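Local coordinates for uncharacterized protein (Methanocella paludicola, PDB 5DMP) that probably trims 3' ends of DNA as a phosphoesterase of the archaeal non-homologous end-joining repair machinery, at residues L22-G26 with V27-W31. Residues are numbered along the deposited sequence; the frame is centred on the assembly and turned at random.
Sequences LEMGG and VLKSW
Val27 O is approached by two groups of the neighbouring strand: Met24 N donates to it at 3.0 Å, nearly in line with the carbonyl bond, and Glu23 CA makes a CA-H...O contact at 3.3 Å. Val27 N returns a straight bond (169°) to Met24 O, but arrives well above that carbonyl's plane. Farther from the turn, Leu22 and Lys29 form a second hydrogen-bonded pair, with Leu22 N 2.9 Å from Lys29 O and in its carbonyl plane; Lys29 N answers to Leu22 O at 2.9 Å, 40° out of plane. These reciprocal bonds define a beta hairpin with a two-residue loop, Gly25-Gly26, both at positive phi in a type I' turn from Met24 to Val27; it joins strands 16-24 and 27-33 of the antiparallel sheet. On one face, Met24 and Lys29 lie side by side, both touching Tyr101 of helix 97-103, and Met24 also meets Ile97. Cutting Met24 back to an alanine is likely to open a gap facing that helix. The Lys29 chain, bent at chi2 (-59°) and chi3, leads away from strand 22-24, and its NZ forms a salt bridge with Asp52. On the opposite face, Leu28 CD2 packs against Glu23 CB at 3.8 Å, and Glu23 OE1 is hydrogen-bonded to His3 ND1 and Ile5 N.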
loop_
_atom_site.group_PDB
_atom_site.type_symbol
_atom_site.label_atom_id
_atom_site.label_comp_id
_atom_site.label_asym_id
_atom_site.label_seq_id
_atom_site.Cartn_x
_atom_site.Cartn_y
_atom_site.Cartn_z
ATOM N N LEU A 22 2.995 3.517 -4.346
ATOM C CA LEU A 22 2.558 3.407 -5.700
ATOM C C LEU A 22 3.507 4.272 -6.571
ATOM O O LEU A 22 3.727 5.473 -6.256
ATOM C CB LEU A 22 1.138 4.035 -5.886
ATOM C CG LEU A 22 0.017 3.325 -5.086
ATOM C CD1 LEU A 22 -1.244 4.197 -5.201
ATOM C CD2 LEU A 22 -0.211 1.923 -5.680
ATOM N N GLU A 23 3.934 3.706 -7.681
ATOM C CA GLU A 23 4.850 4.466 -8.594
ATOM C C GLU A 23 4.121 5.548 -9.351
ATOM O O GLU A 23 3.141 5.256 -10.083
ATOM C CB GLU A 23 5.433 3.494 -9.553
ATOM C CG GLU A 23 6.394 4.199 -10.545
ATOM C CD GLU A 23 6.990 3.263 -11.579
ATOM O OE1 GLU A 23 6.832 2.012 -11.516
ATOM O OE2 GLU A 23 7.694 3.801 -12.456
ATOM N N MET A 24 4.589 6.792 -9.204
ATOM C CA MET A 24 4.183 7.862 -10.129
ATOM C C MET A 24 5.231 8.975 -10.179
ATOM O O MET A 24 5.991 9.179 -9.200
ATOM C CB MET A 24 2.823 8.450 -9.741
ATOM C CG MET A 24 2.603 8.817 -8.281
ATOM S SD MET A 24 0.884 9.250 -7.814
ATOM C CE MET A 24 0.225 7.808 -6.973
ATOM N N GLY A 25 5.299 9.668 -11.325
ATOM C CA GLY A 25 6.264 10.774 -11.486
ATOM C C GLY A 25 7.697 10.410 -11.102
ATOM O O GLY A 25 8.418 11.212 -10.480
ATOM N N GLY A 26 8.073 9.184 -11.434
ATOM C CA GLY A 26 9.404 8.640 -11.267
ATOM C C GLY A 26 9.794 8.214 -9.866
ATOM O O GLY A 26 10.932 7.941 -9.642
ATOM N N VAL A 27 8.881 8.170 -8.903
ATOM C CA VAL A 27 9.265 7.760 -7.530
ATOM C C VAL A 27 8.140 6.837 -6.996
ATOM O O VAL A 27 7.146 6.686 -7.674
ATOM C CB VAL A 27 9.391 8.945 -6.554
ATOM C CG1 VAL A 27 10.558 9.882 -6.980
ATOM C CG2 VAL A 27 8.086 9.705 -6.394
ATOM N N LEU A 28 8.295 6.339 -5.776
ATOM C CA LEU A 28 7.222 5.573 -5.134
ATOM C C LEU A 28 6.588 6.517 -4.100
ATOM O O LEU A 28 7.189 6.822 -3.061
ATOM C CB LEU A 28 7.873 4.365 -4.392
ATOM C CG LEU A 28 8.515 3.347 -5.350
ATOM C CD1 LEU A 28 9.071 2.133 -4.560
ATOM C CD2 LEU A 28 7.607 2.817 -6.450
ATOM N N LYS A 29 5.368 7.006 -4.369
ATOM C CA LYS A 29 4.616 7.760 -3.381
ATOM C C LYS A 29 4.157 6.797 -2.276
ATOM O O LYS A 29 3.699 5.701 -2.609
ATOM C CB LYS A 29 3.334 8.377 -4.064
ATOM C CG LYS A 29 3.544 9.255 -5.304
ATOM C CD LYS A 29 4.441 10.468 -4.997
ATOM C CE LYS A 29 3.844 11.349 -3.935
ATOM N NZ LYS A 29 4.739 12.564 -3.886
ATOM N N SER A 30 4.296 7.183 -1.005
ATOM C CA SER A 30 4.291 6.206 0.069
ATOM C C SER A 30 3.315 6.668 1.155
ATOM O O SER A 30 3.213 7.857 1.437
ATOM C CB SER A 30 5.686 6.079 0.667
ATOM O OG SER A 30 6.552 5.558 -0.376
ATOM N N TRP A 31 2.725 5.705 1.839
ATOM C CA TRP A 31 1.885 5.966 3.003
ATOM C C TRP A 31 2.165 4.895 4.030
ATOM O O TRP A 31 2.343 3.697 3.677
ATOM C CB TRP A 31 0.404 5.839 2.619
ATOM C CG TRP A 31 -0.190 6.883 1.693
ATOM C CD1 TRP A 31 -0.978 7.986 2.084
ATOM C CD2 TRP A 31 -0.138 6.925 0.258
ATOM N NE1 TRP A 31 -1.373 8.682 0.950
ATOM C CE2 TRP A 31 -0.878 8.071 -0.170
ATOM C CE3 TRP A 31 0.466 6.111 -0.737
ATOM C CZ2 TRP A 31 -1.039 8.407 -1.546
ATOM C CZ3 TRP A 31 0.352 6.452 -2.056
ATOM C CH2 TRP A 31 -0.378 7.635 -2.471
#